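Local atomic coordinates of aminopeptidase (Aneurinibacillus sp. AM-1, PDB entry 5IB9), a protein that probably removes amino-terminal residues from peptides as a zinc-dependent M28-family aminopeptidase, and binds a bestatin-type inhibitor at a pair of zinc ions. Residues A[12-15]-A[16-19]; A[20-23]-A[24-28]; A[237-240]-A[241-245]; A[379-382]-A[383-386]. One frame throughout, in Å; residues are numbered along the deposited sequence.

Interaction 1. Residues A[12-15]-A[16-19]. With ZN (zinc ion), chain E.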
loop_
_atom_site.group_PDB
_atom_site.type_symbol
_atom_site.label_atom_id
_atom_site.label_comp_id
_atom_site.label_asym_id
_atom_site.label_seq_id
_atom_site.Cartn_x
_atom_site.Cartn_y
_atom_site.Cartn_z
ATOM N N ARG A 12 1.766 39.365 -5.264
ATOM C CA ARG A 12 0.517 38.633 -5.366
ATOM C C ARG A 12 0.173 37.793 -4.149
ATOM O O ARG A 12 -0.955 37.318 -4.054
ATOM C CB ARG A 12 0.611 37.655 -6.558
ATOM C CG ARG A 12 0.764 38.322 -7.866
ATOM C CD ARG A 12 0.407 37.336 -8.970
ATOM N NE ARG A 12 0.108 38.121 -10.172
ATOM C CZ ARG A 12 1.053 38.576 -10.966
ATOM N NH1 ARG A 12 2.322 38.355 -10.748
ATOM N NH2 ARG A 12 0.732 39.316 -12.077
ATOM N N THR A 13 1.084 37.518 -3.193
ATOM C CA THR A 13 0.693 36.654 -2.086
ATOM C C THR A 13 -0.229 37.315 -1.056
ATOM O O THR A 13 0.111 38.283 -0.339
ATOM C CB THR A 13 2.009 36.266 -1.351
ATOM O OG1 THR A 13 2.810 37.488 -1.164
ATOM C CG2 THR A 13 2.883 35.217 -2.154
ATOM N N ASP A 14 -1.470 36.849 -1.039
ATOM C CA ASP A 14 -2.512 37.546 -0.321
ATOM C C ASP A 14 -2.677 36.886 0.993
ATOM O O ASP A 14 -3.171 35.710 1.083
ATOM C CB ASP A 14 -3.744 37.522 -1.195
ATOM C CG ASP A 14 -4.935 38.291 -0.602
ATOM O OD1 ASP A 14 -5.139 38.288 0.611
ATOM O OD2 ASP A 14 -5.614 38.833 -1.527
ATOM N N ALA A 15 -2.302 37.587 2.046
ATOM C CA ALA A 15 -2.360 37.007 3.347
ATOM C C ALA A 15 -3.802 36.929 3.905
ATOM O O ALA A 15 -4.036 36.126 4.828
ATOM C CB ALA A 15 -1.441 37.787 4.328
ATOM N N GLU A 16 -4.712 37.785 3.411
ATOM C CA GLU A 16 -6.120 37.635 3.803
ATOM C C GLU A 16 -6.722 36.301 3.271
ATOM O O GLU A 16 -7.449 35.679 4.032
ATOM C CB GLU A 16 -6.889 38.857 3.338
ATOM C CG GLU A 16 -6.518 40.110 4.179
ATOM C CD GLU A 16 -5.112 40.759 3.847
ATOM O OE1 GLU A 16 -4.426 41.254 4.797
ATOM O OE2 GLU A 16 -4.691 40.842 2.651
ATOM N N ASN A 17 -6.380 35.925 2.060
ATOM C CA ASN A 17 -6.841 34.633 1.478
ATOM C C ASN A 17 -6.370 33.546 2.463
ATOM O O ASN A 17 -7.104 32.601 2.809
ATOM C CB ASN A 17 -6.280 34.410 0.113
ATOM C CG ASN A 17 -6.871 35.283 -0.941
ATOM O OD1 ASN A 17 -7.923 35.955 -0.721
ATOM N ND2 ASN A 17 -6.294 35.193 -2.150
ATOM N N MET A 18 -5.071 33.625 2.835
ATOM C CA MET A 18 -4.550 32.533 3.652
ATOM C C MET A 18 -5.147 32.444 5.003
ATOM O O MET A 18 -5.466 31.404 5.532
ATOM C CB MET A 18 -3.001 32.631 3.773
ATOM C CG MET A 18 -2.413 32.405 2.387
ATOM S SD MET A 18 -0.553 32.371 2.367
ATOM C CE MET A 18 -0.159 34.090 2.568
ATOM N N TYR A 19 -5.331 33.616 5.645
ATOM C CA TYR A 19 -5.992 33.613 6.926
ATOM C C TYR A 19 -7.466 33.071 6.795
ATOM O O TYR A 19 -7.878 32.301 7.624
ATOM C CB TYR A 19 -6.069 35.109 7.432
ATOM C CG TYR A 19 -6.623 35.301 8.809
ATOM C CD1 TYR A 19 -5.861 35.154 9.979
ATOM C CD2 TYR A 19 -8.002 35.586 8.915
ATOM C CE1 TYR A 19 -6.466 35.368 11.296
ATOM C CE2 TYR A 19 -8.605 35.757 10.182
ATOM C CZ TYR A 19 -7.838 35.625 11.331
ATOM O OH TYR A 19 -8.501 35.799 12.564
HETATM ZN ZN ZN E . 2.022 39.152 -0.029
HETATM O O HOH W 1 -1.456 40.293 1.772
HETATM O O HOH W 2 -8.571 38.730 -0.278
HETATM O O HOH W 3 -6.817 37.765 -3.970
HETATM O O HOH W 4 3.944 40.026 -0.101
HETATM O O HOH W 5 1.186 40.672 1.093
HETATM O O HOH W 6 1.514 40.417 -1.799
#
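Asp14 caps the amino-terminal end of helix 15-25, its OD1 taking the backbone N-H of Asn17 at 3.0 Å between Asp14 OD1 and Asn17 N. The same oxygen receives a weak, strongly bent bond from Glu16 N. CG lies anti to the backbone N of Asp14 (chi1 -177°), which turns the carboxylate back over the first turn, and Asn17 N meets OD1 from above the carboxylate plane. The amide of Asn17 stacks on that carboxylate with the two planes 11° apart, and two waters tie the pair together: water 2 gives to Asp14 OD2 and to Asn17 OD1, while water 3 gives to Asp14 OD2 and accepts from Asn17 ND2. Asn17 ND2 also bonds Glu250. Water 1 takes the N-H of Ala15 (2.8 Å from Ala15 N). Glu16 OE2 stands only 3.3 Å from Asp14 OD1, a probably unfavourable meeting of like charges, but Glu16 OE1 is in a salt bridge with Lys382. Just upstream, Thr13 chelates a zinc ion through O at 2.1 Å and OG1 at 2.2 Å, with Asp386 and three waters completing the site. Tyr19 N to Ala15 O, at 2.9 Å, is an ordinary helical bond. The turn sits at the protein surface, with Met18 wedged between helices 238-256 and 382-400 and Ala15 resting on Lys382 at the start of the latter.

Interaction 2. Residues A[20-23]-A[24-28]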
loop_
_atom_site.group_PDB
_atom_site.type_symbol
_atom_site.label_atom_id
_atom_site.label_comp_id
_atom_site.label_asym_id
_atom_site.label_seq_id
_atom_site.Cartn_x
_atom_site.Cartn_y
_atom_site.Cartn_z
ATOM N N ASN A 20 -8.118 33.481 5.727
ATOM C CA ASN A 20 -9.547 32.989 5.514
ATOM C C ASN A 20 -9.561 31.454 5.331
ATOM O O ASN A 20 -10.483 30.783 5.822
ATOM C CB ASN A 20 -10.145 33.714 4.326
ATOM C CG ASN A 20 -10.488 35.189 4.687
ATOM O OD1 ASN A 20 -10.436 35.568 5.843
ATOM N ND2 ASN A 20 -10.728 35.992 3.651
ATOM N N THR A 21 -8.572 30.936 4.594
ATOM C CA THR A 21 -8.542 29.483 4.563
ATOM C C THR A 21 -8.380 28.814 5.903
ATOM O O THR A 21 -9.068 27.833 6.250
ATOM C CB THR A 21 -7.307 29.073 3.634
ATOM O OG1 THR A 21 -7.532 29.459 2.292
ATOM C CG2 THR A 21 -7.038 27.521 3.741
ATOM N N ILE A 22 -7.483 29.348 6.746
ATOM C CA ILE A 22 -7.286 28.758 8.106
ATOM C C ILE A 22 -8.584 28.899 8.945
ATOM O O ILE A 22 -8.912 27.991 9.710
ATOM C CB ILE A 22 -6.030 29.358 8.877
ATOM C CG1 ILE A 22 -4.801 29.100 7.952
ATOM C CG2 ILE A 22 -5.888 28.803 10.219
ATOM C CD1 ILE A 22 -3.504 29.956 8.357
ATOM N N GLN A 23 -9.205 30.064 8.828
ATOM C CA GLN A 23 -10.428 30.325 9.605
ATOM C C GLN A 23 -11.468 29.266 9.210
ATOM O O GLN A 23 -12.070 28.669 10.126
ATOM C CB GLN A 23 -10.957 31.680 9.188
ATOM C CG GLN A 23 -12.189 32.103 10.029
ATOM C CD GLN A 23 -12.537 33.570 9.714
ATOM O OE1 GLN A 23 -12.504 34.022 8.549
ATOM N NE2 GLN A 23 -12.824 34.329 10.749
ATOM N N PHE A 24 -11.594 29.009 7.909
ATOM C CA PHE A 24 -12.591 27.975 7.467
ATOM C C PHE A 24 -12.216 26.614 8.068
ATOM O O PHE A 24 -13.056 25.872 8.632
ATOM C CB PHE A 24 -12.755 27.925 5.917
ATOM C CG PHE A 24 -13.715 26.857 5.510
ATOM C CD1 PHE A 24 -15.105 27.103 5.573
ATOM C CD2 PHE A 24 -13.230 25.533 5.267
ATOM C CE1 PHE A 24 -16.010 26.000 5.367
ATOM C CE2 PHE A 24 -14.105 24.397 5.073
ATOM C CZ PHE A 24 -15.530 24.727 5.091
ATOM N N LEU A 25 -10.941 26.166 7.856
ATOM C CA LEU A 25 -10.555 24.814 8.154
ATOM C C LEU A 25 -10.532 24.468 9.651
ATOM O O LEU A 25 -10.739 23.351 10.066
ATOM C CB LEU A 25 -9.154 24.463 7.476
ATOM C CG LEU A 25 -9.268 24.421 5.950
ATOM C CD1 LEU A 25 -7.817 24.304 5.553
ATOM C CD2 LEU A 25 -10.061 23.231 5.482
ATOM N N SER A 26 -10.209 25.515 10.448
ATOM C CA SER A 26 -9.953 25.258 11.855
ATOM C C SER A 26 -11.197 25.528 12.730
ATOM O O SER A 26 -11.052 25.701 13.962
ATOM C CB SER A 26 -8.750 26.134 12.366
ATOM O OG SER A 26 -8.980 27.519 12.255
ATOM N N GLN A 27 -12.388 25.485 12.132
ATOM C CA GLN A 27 -13.615 25.524 12.976
ATOM C C GLN A 27 -13.779 24.291 13.843
ATOM O O GLN A 27 -14.564 24.288 14.857
ATOM C CB GLN A 27 -14.859 25.709 12.106
ATOM C CG GLN A 27 -14.872 26.994 11.327
ATOM C CD GLN A 27 -16.036 27.076 10.363
ATOM O OE1 GLN A 27 -17.139 27.599 10.739
ATOM N NE2 GLN A 27 -15.827 26.630 9.131
ATOM N N ALA A 28 -13.111 23.179 13.499
ATOM C CA ALA A 28 -13.159 21.994 14.265
ATOM C C ALA A 28 -11.929 21.141 13.872
ATOM O O ALA A 28 -11.419 21.298 12.749
ATOM C CB ALA A 28 -14.513 21.192 13.958
HETATM O O HOH W 7 -11.657 28.961 12.749
#
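Ser26 folds its hydroxyl back onto the carbonyl of Ile22 at the end of helix 15-25, where Ser26 is the first residue to leave helical backbone angles. Followed outward, its CB lies 3.2 Å from Ile22 O, and OG comes closer still, donating to Ile22 O at 2.6 Å. A chi1 of 61° sets OG between the backbone N and the carbonyl carbon, the position that brings it over the preceding turn. OG also takes a bond from water 7, which gives a second one to Gln23 O (2.7 Å from the water oxygen). Ser26 N donates to Ile22 O as well, so this oxygen is gripped twice, with N and OG arriving from opposite faces of the carbonyl plane. One turn earlier, Thr21 and Leu25 lie side by side and point the same way, Thr21 CG2 touching Leu25 CD1 at 3.8 Å. Beyond the last turn, Gln27 NE2 closes on Phe24 O at 2.9 Å, in the carbonyl plane and on a lone pair. Ile22 packs on Ala238 and Ala246 of helix 238-256, while the ring of Phe24 stacks with Tyr43 of helix 35-50. Ile22 O thus keeps its helical bond and gains the hydroxyl, whereas the next carbonyls turn to side chains and water: Gln23 O to water 7, Phe24 O to Gln27, and Leu25 O to Arg30.

Interaction 3. Residues A[237-240]-A[241-245]; sequences GAND and DASGV. With ZN (zinc ion), chain C; ZN (zinc ion), chain B; BES (2-(3-amino-2-hydroxy-4-phenyl-butyrylamino)-4-methyl-pentanoic acid), chain H.
The backbone carbonyls of Gly237 and Ala238 are joined to the next turn by wide pi-type bonds, Ala242 N to Gly237 O at 3.0 Å and a weak one from Ser243 N to Ala238 O, around a cis peptide between Asp240 and Asp241. Ser243 OG donates to Asn239 O at 2.6 Å, in the carbonyl plane and on a lone pair, and it is bonded in turn to Val303 N. The side chain of Asn239 bends round so that OD1 lies beside Ser243 CB, 3.3 Å away; this OD1 accepts from Gly304 N, and ND2 bonds Glu367. Asp241 OD1 takes the N-H of Gly244 in an Asx motif, met from above the carboxylate plane. Asp240 has its CG anti to the backbone N (chi1 -170°), and its carboxylate bridges two zinc ions, OD1 at 2.0 Å from one and OD2 at 1.8 Å from the other. The inhibitor oxygen BES O2 lies between the same metals, 2.1 Å from each. His228 and Asp301 share the zinc on OD1; Glu273 and His371 share the one on OD2. Asp375 receives the N-H groups of Asn239 and Asp240, steadying the backbone that carries the bridge. A bridging aspartate followed by a cis peptide at the start of a helix is the hallmark of the co-catalytic dizinc centre of M28 aminopeptidases.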
loop_
_atom_site.group_PDB
_atom_site.type_symbol
_atom_site.label_atom_id
_atom_site.label_comp_id
_atom_site.label_asym_id
_atom_site.label_seq_id
_atom_site.Cartn_x
_atom_site.Cartn_y
_atom_site.Cartn_z
ATOM N N GLY A 237 -6.163 22.586 14.693
ATOM C CA GLY A 237 -5.212 22.436 13.573
ATOM C C GLY A 237 -5.017 23.674 12.797
ATOM O O GLY A 237 -4.801 23.578 11.572
ATOM N N ALA A 238 -5.086 24.870 13.391
ATOM C CA ALA A 238 -4.944 26.050 12.593
ATOM C C ALA A 238 -3.532 26.125 12.076
ATOM O O ALA A 238 -3.321 26.480 10.892
ATOM C CB ALA A 238 -5.261 27.368 13.371
ATOM N N ASN A 239 -2.561 25.855 12.957
ATOM C CA ASN A 239 -1.186 25.897 12.430
ATOM C C ASN A 239 -0.746 24.549 11.896
ATOM O O ASN A 239 0.025 24.545 10.878
ATOM C CB ASN A 239 -0.185 26.439 13.496
ATOM C CG ASN A 239 1.078 26.899 12.799
ATOM O OD1 ASN A 239 1.005 27.581 11.769
ATOM N ND2 ASN A 239 2.210 26.506 13.356
ATOM N N ASP A 240 -1.134 23.461 12.573
ATOM C CA ASP A 240 -0.749 22.100 12.203
ATOM C C ASP A 240 -1.992 21.453 11.601
ATOM O O ASP A 240 -2.717 20.794 12.344
ATOM C CB ASP A 240 -0.234 21.248 13.454
ATOM C CG ASP A 240 0.392 19.955 13.103
ATOM O OD1 ASP A 240 0.560 19.811 11.737
ATOM O OD2 ASP A 240 0.699 18.904 13.829
ATOM N N ASP A 241 -2.330 21.516 10.285
ATOM C CA ASP A 241 -1.494 22.124 9.275
ATOM C C ASP A 241 -2.399 22.889 8.350
ATOM O O ASP A 241 -2.124 22.987 7.146
ATOM C CB ASP A 241 -0.647 21.093 8.511
ATOM C CG ASP A 241 0.377 21.799 7.633
ATOM O OD1 ASP A 241 0.788 22.961 7.828
ATOM O OD2 ASP A 241 0.811 21.085 6.600
ATOM N N ALA A 242 -3.450 23.575 8.900
ATOM C CA ALA A 242 -4.133 24.527 8.002
ATOM C C ALA A 242 -3.274 25.609 7.428
ATOM O O ALA A 242 -3.505 26.050 6.278
ATOM C CB ALA A 242 -5.435 25.129 8.648
ATOM N N SER A 243 -2.254 26.048 8.171
ATOM C CA SER A 243 -1.332 27.000 7.683
ATOM C C SER A 243 -0.700 26.553 6.371
ATOM O O SER A 243 -0.674 27.313 5.418
ATOM C CB SER A 243 -0.243 27.296 8.755
ATOM O OG SER A 243 0.605 26.185 8.944
ATOM N N GLY A 244 -0.177 25.338 6.362
ATOM C CA GLY A 244 0.455 24.855 5.140
ATOM C C GLY A 244 -0.541 24.684 3.986
ATOM O O GLY A 244 -0.178 24.911 2.881
ATOM N N VAL A 245 -1.743 24.250 4.307
ATOM C CA VAL A 245 -2.796 24.136 3.257
ATOM C C VAL A 245 -3.049 25.530 2.681
ATOM O O VAL A 245 -3.149 25.666 1.437
ATOM C CB VAL A 245 -4.052 23.597 3.867
ATOM C CG1 VAL A 245 -5.193 23.744 2.788
ATOM C CG2 VAL A 245 -3.878 22.097 4.254
HETATM ZN ZN ZN C . 1.815 18.763 10.563
HETATM ZN ZN ZN B . 1.001 17.187 13.618
HETATM N N2 BES H . 4.001 18.938 11.901
HETATM C C1 BES H . 4.248 17.676 12.600
HETATM C C6 BES H . 5.743 17.374 12.523
HETATM C C7 BES H . 6.702 18.248 13.325
HETATM C C8 BES H . 6.403 18.730 14.624
HETATM C C12 BES H . 7.955 18.545 12.745
HETATM C C9 BES H . 7.360 19.501 15.317
HETATM C C11 BES H . 8.917 19.328 13.443
HETATM C C10 BES H . 8.603 19.805 14.726
HETATM C C2 BES H . 3.417 16.555 11.966
HETATM O O2 BES H . 2.143 17.185 11.852
HETATM C C3 BES H . 3.373 15.467 12.984
HETATM O O3 BES H . 2.785 15.692 14.036
HETATM N N1 BES H . 4.032 14.389 12.731
HETATM C C4 BES H . 4.083 13.328 13.742
HETATM C C13 BES H . 4.926 12.253 13.078
HETATM C C14 BES H . 4.306 11.653 11.812
HETATM C C15 BES H . 5.261 10.532 11.423
HETATM C C16 BES H . 2.861 11.176 11.963
HETATM C C5 BES H . 4.867 13.715 14.990
HETATM O O1 BES H . 4.706 13.032 16.044
HETATM O O4 BES H . 5.668 14.667 15.002
#

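Interaction 4. Residues A[379-382]-A[383-386]. With ZN (zinc ion), chain F; ZN (zinc ion), chain E; ZN (zinc ion), chain D.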
loop_
_atom_site.group_PDB
_atom_site.type_symbol
_atom_site.label_atom_id
_atom_site.label_comp_id
_atom_site.label_asym_id
_atom_site.label_seq_id
_atom_site.Cartn_x
_atom_site.Cartn_y
_atom_site.Cartn_z
ATOM N N LYS A 379 -3.709 32.224 17.188
ATOM C CA LYS A 379 -2.266 32.201 17.191
ATOM C C LYS A 379 -1.615 32.446 15.853
ATOM O O LYS A 379 -0.372 32.555 15.803
ATOM C CB LYS A 379 -1.789 30.894 17.673
ATOM C CG LYS A 379 -2.590 30.195 18.753
ATOM C CD LYS A 379 -2.460 31.096 20.060
ATOM C CE LYS A 379 -2.957 30.218 21.201
ATOM N NZ LYS A 379 -4.438 29.994 21.141
ATOM N N ILE A 380 -2.409 32.636 14.804
ATOM C CA ILE A 380 -1.850 32.799 13.484
ATOM C C ILE A 380 -1.375 34.239 13.164
ATOM O O ILE A 380 -2.059 35.267 13.455
ATOM C CB ILE A 380 -2.874 32.316 12.417
ATOM C CG1 ILE A 380 -3.204 30.827 12.708
ATOM C CG2 ILE A 380 -2.331 32.672 10.987
ATOM C CD1 ILE A 380 -2.008 29.844 12.351
ATOM N N SER A 381 -0.166 34.300 12.571
ATOM C CA SER A 381 0.411 35.516 12.084
ATOM C C SER A 381 0.310 35.601 10.547
ATOM O O SER A 381 0.963 34.808 9.813
ATOM C CB SER A 381 1.904 35.550 12.494
ATOM O OG SER A 381 2.470 36.624 11.729
ATOM N N LYS A 382 -0.439 36.584 10.026
ATOM C CA LYS A 382 -0.496 36.839 8.610
ATOM C C LYS A 382 0.882 37.171 8.028
ATOM O O LYS A 382 1.223 36.804 6.897
ATOM C CB LYS A 382 -1.463 37.941 8.305
ATOM C CG LYS A 382 -2.910 37.526 8.628
ATOM C CD LYS A 382 -3.762 38.794 8.695
ATOM C CE LYS A 382 -4.113 39.282 7.323
ATOM N NZ LYS A 382 -5.405 40.187 7.493
ATOM N N GLU A 383 1.690 37.923 8.831
ATOM C CA GLU A 383 2.984 38.277 8.293
ATOM C C GLU A 383 3.879 37.055 8.041
ATOM O O GLU A 383 4.613 37.037 7.030
ATOM C CB GLU A 383 3.654 39.233 9.294
ATOM C CG GLU A 383 5.020 39.813 8.922
ATOM C CD GLU A 383 5.540 40.720 10.028
ATOM O OE1 GLU A 383 4.925 41.808 10.034
ATOM O OE2 GLU A 383 6.360 40.302 10.812
ATOM N N LYS A 384 3.824 36.104 8.957
ATOM C CA LYS A 384 4.599 34.839 8.839
ATOM C C LYS A 384 4.063 34.105 7.622
ATOM O O LYS A 384 4.858 33.581 6.829
ATOM C CB LYS A 384 4.578 33.986 10.083
ATOM C CG LYS A 384 5.374 34.692 11.209
ATOM C CD LYS A 384 5.462 33.756 12.378
ATOM C CE LYS A 384 6.764 33.094 12.539
ATOM N NZ LYS A 384 7.004 32.829 13.963
ATOM N N LEU A 385 2.750 33.925 7.502
ATOM C CA LEU A 385 2.205 33.197 6.371
ATOM C C LEU A 385 2.655 33.857 5.082
ATOM O O LEU A 385 3.070 33.174 4.119
ATOM C CB LEU A 385 0.652 33.269 6.373
ATOM C CG LEU A 385 -0.022 32.470 7.465
ATOM C CD1 LEU A 385 -1.514 32.867 7.420
ATOM C CD2 LEU A 385 0.106 30.950 7.349
ATOM N N ASP A 386 2.592 35.202 4.957
ATOM C CA ASP A 386 2.994 35.867 3.795
ATOM C C ASP A 386 4.503 35.637 3.505
ATOM O O ASP A 386 4.886 35.521 2.327
ATOM C CB ASP A 386 2.721 37.405 3.915
ATOM C CG ASP A 386 3.029 38.156 2.600
ATOM O OD1 ASP A 386 2.250 38.098 1.625
ATOM O OD2 ASP A 386 4.183 38.826 2.488
HETATM ZN ZN ZN F . 5.385 42.823 11.644
HETATM ZN ZN ZN E . 2.022 39.152 -0.029
HETATM ZN ZN ZN D . 5.170 39.440 1.128
HETATM O O HOH W 4 3.944 40.026 -0.101
HETATM O O HOH W 8 6.055 41.035 2.165
HETATM O O HOH W 9 6.864 41.141 1.150
HETATM O O HOH W 5 1.186 40.672 1.093
HETATM O O HOH W 6 1.514 40.417 -1.799
#
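Ser381 is the N-cap of helix 382-400, its OG accepting from the backbone N of Lys384 at 3.1 Å with an N-H...O angle of 165°. OG lies anti to the backbone N of Ser381 (chi1 167°), which turns it in over the first turn, where the aliphatic CG of Lys384 also packs against it. The close side of the contact is apolar. Ile380 and Leu385 cross at about a right angle, Ile380 CG2 touching Leu385 CD1 at 3.7 Å, and both lean on Ile22 of helix 15-25; Ile380 also reaches Ala238 and Leu385 reaches Ser243 of helix 238-256. Backbone bonds from Leu385 N to Ser381 O and from Asp386 N to Lys382 O carry the helix onward. The other side is looser and polar, its side chains reaching away from the turn to partners farther off. Lys382, its chain bent at chi3, turns its NZ to Glu16, and Lys384 sends its own to the carbonyls of Ser305 and Gly309. Glu383, fully stretched and exposed, holds a zinc ion through OE1 at 2.0 Å. Asp386 leads to a separate, water-rich pair of zinc ions on the surface: Thr13 shares one of them and Asp390 the other, and water 4 is bound to both. The carboxylate of Asp386 spans this pair, OD1 at 2.0 Å from the first zinc and OD2 at 1.8 Å from the second.

Along the chain, interactions 1 and 2 come first, at the two ends of helix 15-25 with centres about 14 Å apart; interaction 3 follows at the start of helix 238-256, and interaction 4 at the start of helix 382-400. Helix 15-25 thus packs against the starts of both other helices. Ile22 of interaction 2 is the shared apolar residue, touching interactions 3 and 4, whose centres lie about 9 and 14 Å away. Interactions 1 and 4, about 10 Å apart, share a surface zinc ion and three waters. Interaction 3, buried and nearest the chain's centre, carries the inhibitor-bound zinc pair, distinct from the surface zinc ions of interactions 1 and 4.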